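Local structure of chitinase (5VG0) at residues Asp6-Gln11 with Pro60-Ala65; Ala12-Gly17 with Gly24-Glu29; Ala50-Asp53 with Pro58-Thr61; Thr82-Tyr85 with Gln90-Gln93; Tyr85-Gln90 with Asp112-Glu117. The protein binds copper through a histidine brace in its lytic polysaccharide monooxygenase domain, the piece described here, and as a whole enzyme probably degrades chitin. All blocks are in the same frame, centred on the assembly; numbering follows the deposited sequence. Where two conformers were deposited one is given.

Contact 1. Residues Asp6-Gln11 with Pro60-Ala65; sequences DPPSRQ and PTTEIA
Pro8 and Thr62 reach toward each other, and here Asp6-Gln11 and Pro60-Ala65 come closest. Thr62 OG1 lies 3.5 Å from Pro8 CD and 3.8 Å from Pro8 CG; a proline ring has no donor to offer, so the oxygen simply rests against two methylenes. The methyl branch of the same threonine serves the preceding ring, Pro7. With OG1 beside the backbone N (chi1 -56°), CG2 is anti to that N, and Thr62 CG2 packs 4.1 Å from Pro7 CB. Ile64, two residues along the strand, adds a looser apolar touch, Ile64 CG2 to Pro7 CB at 4.4 Å. Pro7 is the buried member of this group, and the cis peptide bond before it bends the chain as it leaves strand 2-6.

The other side of the contact is open. Asp6, Thr61 and Glu63 are exposed, and the CB of Thr61 points away from the prolines. Beyond Pro8 the chain turns into helix 10-15, where Ser9 is the N-cap: its OG accepts from Ala12 N. Backbone hydrogen bonds to Asp138 and Val140 hold Thr62 on strand 131-141. The contact thus lays the chain between the first strand and the first helix along the short strand 62-64, which pairs in parallel with strand 131-141 in the immunoglobulin-like beta sandwich characteristic of lytic polysaccharide monooxygenases.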
# COMPACT_ATOMS: atom_id res chain seq x y z
N ASP A 6 -0.67 7.91 -4.14
CA ASP A 6 -1.54 8.95 -3.63
C ASP A 6 -2.80 8.30 -3.04
O ASP A 6 -3.46 7.54 -3.70
CB ASP A 6 -1.93 9.91 -4.73
CG ASP A 6 -2.71 11.09 -4.20
OD1 ASP A 6 -2.26 11.68 -3.20
OD2 ASP A 6 -3.76 11.42 -4.78
N PRO A 7 -3.11 8.56 -1.76
CA PRO A 7 -2.24 9.19 -0.77
C PRO A 7 -0.96 8.37 -0.67
O PRO A 7 -0.99 7.15 -0.84
CB PRO A 7 -3.05 9.12 0.53
CG PRO A 7 -4.09 8.15 0.32
CD PRO A 7 -4.31 7.97 -1.14
N PRO A 8 0.17 9.00 -0.39
CA PRO A 8 1.44 8.26 -0.49
C PRO A 8 1.56 7.17 0.55
O PRO A 8 1.31 7.38 1.74
CB PRO A 8 2.50 9.34 -0.29
CG PRO A 8 1.81 10.46 0.33
CD PRO A 8 0.40 10.44 -0.15
N SER A 9 2.01 6.01 0.10
CA SER A 9 2.38 4.92 0.98
C SER A 9 3.69 5.24 1.71
O SER A 9 4.46 6.12 1.34
CB SER A 9 2.53 3.64 0.18
OG SER A 9 3.50 3.80 -0.83
N ARG A 10 3.96 4.44 2.74
CA ARG A 10 5.22 4.56 3.46
C ARG A 10 6.41 4.44 2.50
O ARG A 10 7.35 5.24 2.57
CB ARG A 10 5.29 3.55 4.61
CG ARG A 10 4.32 3.86 5.74
CD ARG A 10 4.50 2.95 6.92
NE ARG A 10 3.56 3.30 7.97
CZ ARG A 10 3.48 2.73 9.15
NH1 ARG A 10 4.28 1.74 9.48
NH2 ARG A 10 2.57 3.18 10.00
N GLN A 11 6.37 3.47 1.59
CA GLN A 11 7.48 3.32 0.66
C GLN A 11 7.57 4.50 -0.30
O GLN A 11 8.67 4.90 -0.68
CB GLN A 11 7.44 1.97 -0.08
CG GLN A 11 6.15 1.60 -0.78
CD GLN A 11 5.30 0.69 0.06
OE1 GLN A 11 4.93 1.04 1.18
NE2 GLN A 11 5.02 -0.49 -0.45
N PRO A 60 5.07 10.55 8.11
CA PRO A 60 4.11 11.61 7.78
C PRO A 60 2.73 11.06 7.50
O PRO A 60 2.57 9.95 7.00
CB PRO A 60 4.72 12.23 6.51
CG PRO A 60 6.14 11.84 6.52
CD PRO A 60 6.19 10.50 7.16
N THR A 61 1.73 11.85 7.81
CA THR A 61 0.35 11.48 7.52
C THR A 61 -0.23 12.41 6.47
O THR A 61 0.20 13.56 6.33
CB THR A 61 -0.52 11.54 8.78
OG1 THR A 61 -0.53 12.87 9.31
CG2 THR A 61 -0.02 10.58 9.85
N THR A 62 -1.21 11.90 5.73
CA THR A 62 -1.92 12.67 4.73
C THR A 62 -3.35 12.89 5.20
O THR A 62 -4.03 11.94 5.60
CB THR A 62 -1.91 11.93 3.40
OG1 THR A 62 -0.56 11.66 3.03
CG2 THR A 62 -2.57 12.75 2.30
N GLU A 63 -3.82 14.13 5.11
CA GLU A 63 -5.20 14.45 5.44
C GLU A 63 -6.08 14.13 4.25
O GLU A 63 -5.83 14.58 3.12
CB GLU A 63 -5.32 15.94 5.77
CG GLU A 63 -4.58 16.35 7.04
CD GLU A 63 -4.57 17.84 7.29
OE1 GLU A 63 -5.30 18.59 6.60
OE2 GLU A 63 -3.82 18.27 8.19
N ILE A 64 -7.13 13.35 4.49
CA ILE A 64 -8.04 12.92 3.44
C ILE A 64 -9.47 13.01 3.96
O ILE A 64 -9.71 13.17 5.15
CB ILE A 64 -7.75 11.49 2.93
CG1 ILE A 64 -7.91 10.46 4.06
CG2 ILE A 64 -6.36 11.40 2.32
CD1 ILE A 64 -7.96 9.04 3.56
N ALA A 65 -10.41 12.87 3.04
CA ALA A 65 -11.83 12.78 3.35
C ALA A 65 -12.23 11.31 3.51
O ALA A 65 -11.45 10.39 3.28
CB ALA A 65 -12.62 13.44 2.22

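Contact 2. Residues Ala12-Gly17 with Gly24-Glu29; sequences ALCASG and GQISYE
Cys14 and Ala15, in the last turn of helix 10-15, pack against Ile26 and Ser27 of a short helical coil, an arrangement closed by a disulfide within the long excursion between strands 2-6 and 34-36. A Schellman motif ends the helix at Gly17, whose positive phi (72°) lets the chain turn off. The coil at Gly24-Glu29 is tied by successive bonds three residues apart, such as Tyr28 N to Gln25 O at 3.0 Å.

Cys14 carries the contact. Its CB sits 3.5 Å from Ser27 OG, a van der Waals approach, and is also close to the CG2 methyl of Ile26. One bond further out, SG lies anti to the carbonyl carbon (chi1 -70°), which brings Cys14 SG to 4.1 Å from Ile26 CG2. At its tip the sulfur is bonded to Cys23 SG, so the loop between helix and coil is covalently closed. Beside it, Ala15 CA donates a C-H to the backbone, 3.4 Å from Ser27 O, while Ala15 CB lies 3.5 Å from Ser27 O. Ile26 continues inward onto Val33 and Phe49.

On the far side of the coil, Gln25 meets Glu29, whose OE1 is bonded to Ser32 OG. In the conformer given, Gln25 NE2 donates to Glu29 OE2 over 2.9 Å, nearly in its own amide plane but reaching the anti side of the carboxylate oxygen, 25° out of the carboxylate plane.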
# COMPACT_ATOMS: atom_id res chain seq x y z
N ALA A 12 6.42 5.07 -0.71
CA ALA A 12 6.45 6.26 -1.57
C ALA A 12 7.12 7.43 -0.88
O ALA A 12 7.89 8.17 -1.50
CB ALA A 12 5.03 6.66 -1.96
N LEU A 13 6.85 7.62 0.41
CA LEU A 13 7.44 8.73 1.15
C LEU A 13 8.94 8.55 1.29
O LEU A 13 9.70 9.51 1.19
CB LEU A 13 6.76 8.84 2.51
CG LEU A 13 5.30 9.28 2.42
CD1 LEU A 13 4.58 9.01 3.73
CD2 LEU A 13 5.16 10.72 2.05
N CYS A 14 9.38 7.32 1.52
CA CYS A 14 10.81 7.04 1.54
C CYS A 14 11.44 7.40 0.18
O CYS A 14 12.48 8.07 0.12
CB CYS A 14 11.06 5.57 1.86
SG CYS A 14 10.68 5.11 3.56
N ALA A 15 10.83 6.93 -0.91
CA ALA A 15 11.41 7.10 -2.24
C ALA A 15 11.39 8.56 -2.68
O ALA A 15 12.22 8.96 -3.51
CB ALA A 15 10.66 6.22 -3.23
N SER A 16 10.47 9.35 -2.19
CA SER A 16 10.36 10.76 -2.54
C SER A 16 11.20 11.65 -1.65
O SER A 16 11.21 12.87 -1.85
CB SER A 16 8.90 11.20 -2.45
OG SER A 16 8.11 10.51 -3.39
N GLY A 17 11.90 11.10 -0.67
CA GLY A 17 12.70 11.89 0.25
C GLY A 17 11.88 12.69 1.23
O GLY A 17 12.36 13.69 1.75
N GLY A 24 16.72 3.24 4.07
CA GLY A 24 17.50 2.16 3.51
C GLY A 24 17.07 1.78 2.11
O GLY A 24 16.66 2.63 1.30
N GLN A 25 17.14 0.48 1.83
CA GLN A 25 17.02 0.02 0.45
C GLN A 25 15.66 0.34 -0.16
O GLN A 25 15.58 0.57 -1.37
CB GLN A 25 17.32 -1.47 0.36
CG GLN A 25 17.29 -2.02 -1.06
CD GLN A 25 18.26 -1.33 -2.01
OE1 GLN A 25 19.29 -0.79 -1.59
NE2 GLN A 25 17.94 -1.35 -3.29
N ILE A 26 14.60 0.38 0.64
CA ILE A 26 13.27 0.62 0.08
C ILE A 26 13.20 1.93 -0.68
O ILE A 26 12.42 2.07 -1.62
CB ILE A 26 12.18 0.53 1.17
CG1 ILE A 26 10.78 0.61 0.56
CG2 ILE A 26 12.33 1.62 2.21
CD1 ILE A 26 10.45 -0.56 -0.34
N SER A 27 14.00 2.92 -0.28
CA SER A 27 13.94 4.22 -0.93
C SER A 27 14.31 4.14 -2.39
O SER A 27 13.91 5.01 -3.16
CB SER A 27 14.89 5.17 -0.25
OG SER A 27 14.46 5.34 1.08
N TYR A 28 15.06 3.12 -2.79
CA TYR A 28 15.49 2.94 -4.16
C TYR A 28 14.58 2.04 -4.97
O TYR A 28 14.75 1.96 -6.19
CB TYR A 28 16.92 2.40 -4.18
CG TYR A 28 17.88 3.34 -3.50
CD1 TYR A 28 18.39 4.44 -4.17
CD2 TYR A 28 18.23 3.18 -2.17
CE1 TYR A 28 19.25 5.32 -3.55
CE2 TYR A 28 19.09 4.05 -1.55
CZ TYR A 28 19.59 5.12 -2.24
OH TYR A 28 20.45 6.01 -1.63
N GLU A 29 13.64 1.34 -4.34
CA GLU A 29 12.77 0.41 -5.05
C GLU A 29 11.43 0.29 -4.33
O GLU A 29 11.06 -0.79 -3.83
CB GLU A 29 13.44 -0.94 -5.26
CG GLU A 29 14.00 -1.57 -4.03
CD GLU A 29 14.61 -2.91 -4.36
OE1 GLU A 29 13.99 -3.70 -5.12
OE2 GLU A 29 15.73 -3.17 -3.90

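Contact 3. Residues Ala50-Asp53 with Pro58-Thr61; sequences AILD and PWPT
Trp59 points the six-membered end of its indole at Ile51 and Leu52, and the two residues receive it differently. The carbonyl oxygen of Ile51 lies at the ring edge and in its plane, with Ile51 O 3.5 Å from Trp59 CZ2. Leu52 crosses the tryptophan at about a right angle: its CB leaves the backbone away from Pro58-Thr61, but the branch turns back, and Leu52 CD2 ends 4.1 Å from Trp59 CH2. That methyl comes in obliquely to the indole. The backbone of Leu52 also lies near the ring, with Leu52 CA 4.2 Å from Trp59 CZ2. Trp59 reaches across because its CG is anti to the carbonyl carbon (chi1 -70°), which carries the whole indole over the separation of 9.5 Å between Trp59 CA and Leu52 CA.

The receiving backbone is a 3-10 turn, closed by Asp53 N to Ala50 O at 3.0 Å. Further partners fix the indole from outside: Trp59 NE1 donates to Asp54 O, Arg10 makes a cation-pi contact with the ring, and Phe21 meets it edge-to-face. Arg10 also donates from NH1 to Leu52 O, so one guanidinium group joins both sides of this long loop between strands 34-36 and 62-64. Since aromatic C-H groups carry slight positive charge, the in-plane approach of Ile51 O is consistent with a weakly favourable polar component in what is otherwise apolar packing.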
# COMPACT_ATOMS: atom_id res chain seq x y z
N ALA A 50 11.83 -4.23 6.63
CA ALA A 50 11.25 -4.22 7.97
C ALA A 50 11.00 -2.82 8.50
O ALA A 50 10.15 -2.64 9.37
CB ALA A 50 12.15 -4.98 8.95
N ILE A 51 11.73 -1.81 8.02
CA ILE A 51 11.50 -0.45 8.48
C ILE A 51 10.05 -0.03 8.27
O ILE A 51 9.52 0.79 9.03
CB ILE A 51 12.47 0.53 7.79
CG1 ILE A 51 12.35 1.92 8.43
CG2 ILE A 51 12.18 0.60 6.30
CD1 ILE A 51 13.61 2.69 8.51
N LEU A 52 9.39 -0.57 7.25
CA LEU A 52 8.01 -0.18 6.96
C LEU A 52 7.06 -0.57 8.07
O LEU A 52 5.94 -0.04 8.12
CB LEU A 52 7.54 -0.80 5.65
CG LEU A 52 8.34 -0.40 4.41
CD1 LEU A 52 7.85 -1.18 3.21
CD2 LEU A 52 8.26 1.11 4.15
N ASP A 53 7.44 -1.51 8.94
CA ASP A 53 6.63 -1.93 10.07
C ASP A 53 6.91 -1.14 11.34
O ASP A 53 6.23 -1.37 12.34
CB ASP A 53 6.87 -3.41 10.39
CG ASP A 53 6.54 -4.34 9.24
OD1 ASP A 53 5.54 -4.11 8.55
OD2 ASP A 53 7.26 -5.35 9.06
N PRO A 58 8.69 8.73 12.84
CA PRO A 58 7.71 9.82 12.59
C PRO A 58 7.22 9.80 11.15
O PRO A 58 7.56 10.65 10.32
CB PRO A 58 8.53 11.07 12.94
CG PRO A 58 9.92 10.70 12.59
CD PRO A 58 10.06 9.26 12.97
N TRP A 59 6.40 8.80 10.84
CA TRP A 59 5.84 8.68 9.50
C TRP A 59 4.92 9.86 9.23
O TRP A 59 4.02 10.13 10.03
CB TRP A 59 5.04 7.38 9.36
CG TRP A 59 5.92 6.17 9.37
CD1 TRP A 59 6.11 5.29 10.38
CD2 TRP A 59 6.75 5.72 8.29
NE1 TRP A 59 7.01 4.32 10.01
CE2 TRP A 59 7.42 4.57 8.73
CE3 TRP A 59 6.99 6.19 6.99
CZ2 TRP A 59 8.32 3.88 7.92
CZ3 TRP A 59 7.89 5.49 6.19
CH2 TRP A 59 8.54 4.36 6.66
N PRO A 60 5.07 10.55 8.11
CA PRO A 60 4.11 11.61 7.78
C PRO A 60 2.73 11.06 7.50
O PRO A 60 2.57 9.95 7.00
CB PRO A 60 4.72 12.23 6.51
CG PRO A 60 6.14 11.84 6.52
CD PRO A 60 6.19 10.50 7.16
N THR A 61 1.73 11.85 7.81
CA THR A 61 0.35 11.48 7.52
C THR A 61 -0.23 12.41 6.47
O THR A 61 0.20 13.56 6.33
CB THR A 61 -0.52 11.54 8.78
OG1 THR A 61 -0.53 12.87 9.31
CG2 THR A 61 -0.02 10.58 9.85

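Contact 4. Residues Thr82-Tyr85 with Gln90-Gln93; sequences TWEY and QLHQ
Tyr85 faces two residues at once, His92 and Gln93: a classic beta bulge in the hairpin of strands 80-87 and 90-96. Its carbonyl oxygen accepts both backbone N-H groups, from His92 N at 2.8 Å and from Gln93 N at 3.2 Å. Both donors lie in the carbonyl plane, with C=O...N angles of 156° and 146°. Tyr85 N completes the antiparallel hydrogen-bonded pair by donating to Gln93 O at 2.9 Å, so three bonds grip one tyrosine backbone.

Gln93 O also lies at the edge of the Tyr85 ring, near its plane. The tyrosine hydroxyl continues into the core of the sandwich to His108 and Trp72, and the Gln93 amide is bonded to the backbone of Thr111. Glu84 lies on the other face of the sheet, where its carboxylate pairs with Arg123; closer in, Glu84 CB is packed 3.9 Å from Leu91 CD1. Leu91 arrives there because its CG is anti to the backbone N (chi1 -177°), which turns the end of the branch back over the hairpin. The same methyl, Leu91 CD1, rests 3.7 Å from Tyr85 O, while His92 CB comes to 3.3 Å from that doubly bonded oxygen.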
# COMPACT_ATOMS: atom_id res chain seq x y z
N THR A 82 -7.37 -10.10 -6.58
CA THR A 82 -8.04 -9.01 -5.89
C THR A 82 -7.05 -7.97 -5.38
O THR A 82 -5.88 -8.25 -5.13
CB THR A 82 -8.86 -9.51 -4.70
OG1 THR A 82 -8.02 -10.23 -3.82
CG2 THR A 82 -10.03 -10.36 -5.14
N TRP A 83 -7.60 -6.78 -5.21
CA TRP A 83 -7.00 -5.70 -4.44
C TRP A 83 -7.81 -5.61 -3.15
O TRP A 83 -9.02 -5.40 -3.19
CB TRP A 83 -7.12 -4.38 -5.21
CG TRP A 83 -6.63 -4.43 -6.63
CD1 TRP A 83 -7.34 -4.82 -7.72
CD2 TRP A 83 -5.34 -4.07 -7.08
NE1 TRP A 83 -6.57 -4.72 -8.83
CE2 TRP A 83 -5.33 -4.26 -8.48
CE3 TRP A 83 -4.18 -3.59 -6.45
CZ2 TRP A 83 -4.20 -4.01 -9.24
CZ3 TRP A 83 -3.08 -3.33 -7.22
CH2 TRP A 83 -3.09 -3.55 -8.59
N GLU A 84 -7.15 -5.78 -2.02
CA GLU A 84 -7.81 -5.76 -0.73
C GLU A 84 -7.32 -4.56 0.06
O GLU A 84 -6.12 -4.32 0.15
CB GLU A 84 -7.52 -7.04 0.06
CG GLU A 84 -8.10 -8.29 -0.57
CD GLU A 84 -7.68 -9.53 0.16
OE1 GLU A 84 -6.47 -9.80 0.22
OE2 GLU A 84 -8.57 -10.23 0.69
N TYR A 85 -8.25 -3.82 0.64
CA TYR A 85 -7.95 -2.66 1.45
C TYR A 85 -8.43 -2.88 2.87
O TYR A 85 -9.61 -3.15 3.09
CB TYR A 85 -8.60 -1.41 0.86
CG TYR A 85 -8.05 -1.07 -0.49
CD1 TYR A 85 -6.91 -0.31 -0.62
CD2 TYR A 85 -8.63 -1.53 -1.65
CE1 TYR A 85 -6.38 -0.00 -1.84
CE2 TYR A 85 -8.09 -1.21 -2.90
CZ TYR A 85 -6.96 -0.44 -2.98
OH TYR A 85 -6.39 -0.10 -4.18
N GLN A 90 -8.36 -4.57 9.53
CA GLN A 90 -9.63 -5.22 9.25
C GLN A 90 -10.06 -4.91 7.83
O GLN A 90 -9.96 -3.77 7.36
CB GLN A 90 -10.71 -4.76 10.22
CG GLN A 90 -10.67 -5.47 11.59
CD GLN A 90 -9.47 -5.09 12.43
OE1 GLN A 90 -9.30 -3.93 12.80
NE2 GLN A 90 -8.63 -6.06 12.73
N LEU A 91 -10.52 -5.93 7.13
CA LEU A 91 -10.84 -5.78 5.72
C LEU A 91 -11.99 -4.80 5.55
O LEU A 91 -13.04 -4.92 6.19
CB LEU A 91 -11.21 -7.15 5.15
CG LEU A 91 -11.52 -7.20 3.66
CD1 LEU A 91 -10.32 -6.81 2.81
CD2 LEU A 91 -12.02 -8.59 3.27
N HIS A 92 -11.80 -3.85 4.65
CA HIS A 92 -12.75 -2.78 4.41
C HIS A 92 -13.40 -2.87 3.04
O HIS A 92 -14.62 -2.79 2.94
CB HIS A 92 -12.00 -1.45 4.57
CG HIS A 92 -12.87 -0.25 4.48
ND1 HIS A 92 -13.67 0.14 5.53
CD2 HIS A 92 -13.07 0.64 3.49
CE1 HIS A 92 -14.34 1.23 5.18
NE2 HIS A 92 -14.00 1.54 3.94
N GLN A 93 -12.62 -3.05 1.98
CA GLN A 93 -13.13 -3.15 0.62
C GLN A 93 -12.25 -4.07 -0.20
O GLN A 93 -11.04 -4.11 -0.00
CB GLN A 93 -13.15 -1.80 -0.11
CG GLN A 93 -14.32 -0.94 0.22
CD GLN A 93 -14.24 0.43 -0.41
OE1 GLN A 93 -14.11 1.41 0.28
NE2 GLN A 93 -14.33 0.51 -1.73

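Contact 5. Residues Tyr85-Gln90 with Asp112-Glu117; sequences YFVDGQ and DLPTGE
Val87 divides its two methyls between Leu113 and Pro114, and these apolar touches make up the direct contact. Val87 CG2 lies 3.8 Å from Leu113 CD2, where the two side chains cross obliquely. Toward the proline, Val87 CG1 reaches the outer ring carbons, 3.9 Å from Pro114 CG and 4.1 Å from Pro114 CD. The valine torsion explains the split: CG1 is anti to the backbone N (chi1 175°) and CG2 anti to the carbonyl carbon, so each branch points at a different neighbour. His92 also touches both Val87 and Leu113.

The hydrogen bonds near the contact lie within the turn or run through Asp88 and His118. Val87 and Gln90 close a two-residue hairpin turn through a pair of backbone bonds, Val87 N to Gln90 O at 2.9 Å and Gln90 N to Val87 O at 3.1 Å. The turn is of type I', with Asp88 and Gly89 at its corners, both at positive phi. The Gly89 backbone angles would press a CB against the preceding carbonyl oxygen, which accounts for a glycine there. Asp88 ties the turn down, OD2 bonding to His118 ND1 and OD1 to Thr119 N. His118 in turn reaches Thr115 O through NE2, so its imidazole bridges the two loops.

The type I' turn of the 80-87/90-96 hairpin thus packs on the connection that runs from strand 105-110 of one sheet to strand 118-126 of the other, in the immunoglobulin-like beta sandwich of this monooxygenase domain.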
# COMPACT_ATOMS: atom_id res chain seq x y z
N TYR A 85 -8.25 -3.82 0.64
CA TYR A 85 -7.95 -2.66 1.45
C TYR A 85 -8.43 -2.88 2.87
O TYR A 85 -9.61 -3.15 3.09
CB TYR A 85 -8.60 -1.41 0.86
CG TYR A 85 -8.05 -1.07 -0.49
CD1 TYR A 85 -6.91 -0.31 -0.62
CD2 TYR A 85 -8.63 -1.53 -1.65
CE1 TYR A 85 -6.38 -0.00 -1.84
CE2 TYR A 85 -8.09 -1.21 -2.90
CZ TYR A 85 -6.96 -0.44 -2.98
OH TYR A 85 -6.39 -0.10 -4.18
N PHE A 86 -7.50 -2.77 3.80
CA PHE A 86 -7.75 -2.95 5.23
C PHE A 86 -7.62 -1.61 5.91
O PHE A 86 -6.79 -0.78 5.53
CB PHE A 86 -6.70 -3.90 5.85
CG PHE A 86 -6.70 -5.29 5.30
CD1 PHE A 86 -6.11 -5.58 4.08
CD2 PHE A 86 -7.25 -6.32 6.03
CE1 PHE A 86 -6.12 -6.87 3.59
CE2 PHE A 86 -7.26 -7.60 5.53
CZ PHE A 86 -6.69 -7.87 4.31
N VAL A 87 -8.43 -1.37 6.93
CA VAL A 87 -8.30 -0.20 7.78
C VAL A 87 -7.96 -0.72 9.17
O VAL A 87 -8.72 -1.48 9.77
CB VAL A 87 -9.58 0.64 7.79
CG1 VAL A 87 -9.47 1.79 8.79
CG2 VAL A 87 -9.86 1.13 6.37
N ASP A 88 -6.78 -0.35 9.66
CA ASP A 88 -6.29 -0.81 10.96
C ASP A 88 -6.39 -2.33 11.09
O ASP A 88 -6.76 -2.85 12.14
CB ASP A 88 -7.02 -0.10 12.10
CG ASP A 88 -6.98 1.40 11.97
OD1 ASP A 88 -5.96 1.97 11.55
OD2 ASP A 88 -8.01 2.01 12.32
N GLY A 89 -6.08 -3.05 10.02
CA GLY A 89 -5.97 -4.49 10.06
C GLY A 89 -7.23 -5.25 9.76
O GLY A 89 -7.19 -6.49 9.74
N GLN A 90 -8.36 -4.57 9.53
CA GLN A 90 -9.63 -5.22 9.25
C GLN A 90 -10.06 -4.91 7.83
O GLN A 90 -9.96 -3.77 7.36
CB GLN A 90 -10.71 -4.76 10.22
CG GLN A 90 -10.67 -5.47 11.59
CD GLN A 90 -9.47 -5.09 12.43
OE1 GLN A 90 -9.30 -3.93 12.80
NE2 GLN A 90 -8.63 -6.06 12.73
N ASP A 112 -16.52 5.48 3.04
CA ASP A 112 -16.89 5.11 4.41
C ASP A 112 -15.66 4.82 5.26
O ASP A 112 -15.67 3.93 6.10
CB ASP A 112 -17.88 3.93 4.43
CG ASP A 112 -18.44 3.65 5.80
OD1 ASP A 112 -18.61 4.58 6.60
OD2 ASP A 112 -18.74 2.47 6.06
N LEU A 113 -14.61 5.62 5.08
CA LEU A 113 -13.46 5.50 5.97
C LEU A 113 -13.77 6.18 7.30
O LEU A 113 -14.35 7.26 7.33
CB LEU A 113 -12.24 6.16 5.34
CG LEU A 113 -11.73 5.48 4.08
CD1 LEU A 113 -10.64 6.31 3.44
CD2 LEU A 113 -11.23 4.09 4.34
N PRO A 114 -13.39 5.56 8.42
CA PRO A 114 -13.66 6.16 9.72
C PRO A 114 -12.82 7.41 9.94
O PRO A 114 -11.69 7.51 9.47
CB PRO A 114 -13.27 5.06 10.70
CG PRO A 114 -12.21 4.29 9.97
CD PRO A 114 -12.63 4.31 8.53
N THR A 115 -13.38 8.36 10.67
CA THR A 115 -12.65 9.59 10.93
C THR A 115 -11.53 9.35 11.93
O THR A 115 -11.54 8.39 12.70
CB THR A 115 -13.57 10.72 11.42
OG1 THR A 115 -14.19 10.37 12.65
CG2 THR A 115 -14.66 11.04 10.39
N GLY A 116 -10.56 10.26 11.93
CA GLY A 116 -9.41 10.18 12.81
C GLY A 116 -8.21 9.58 12.12
O GLY A 116 -8.13 9.46 10.91
N GLU A 117 -7.24 9.21 12.94
CA GLU A 117 -5.97 8.67 12.46
C GLU A 117 -6.10 7.17 12.23
O GLU A 117 -6.50 6.44 13.13
CB GLU A 117 -4.88 8.92 13.51
CG GLU A 117 -4.67 10.37 13.85
CD GLU A 117 -3.79 10.55 15.08
OE1 GLU A 117 -2.80 9.80 15.22
OE2 GLU A 117 -4.11 11.42 15.91

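In the fold
From the N terminus, contact 1 closes the widest loop, bringing the end of strand 2-6 to strand 62-64. Nested inside that loop, contact 2 folds helix 10-15 onto the coil that follows it, and contact 3 then closes a short loop whose second segment overlaps that of contact 1. These three touch one another: Cys14 and Arg10 both pack on Trp59. Contacts 4 and 5 come later in the chain and start from the same strand, 80-87; contact 4 forms the hairpin, and contact 5 lays its tip on the loop at 112-117. Ile64 against Leu113 joins contacts 1 and 5, linking the two groups, whereas contacts 2 and 4 lie on opposite sides of the chain's centre.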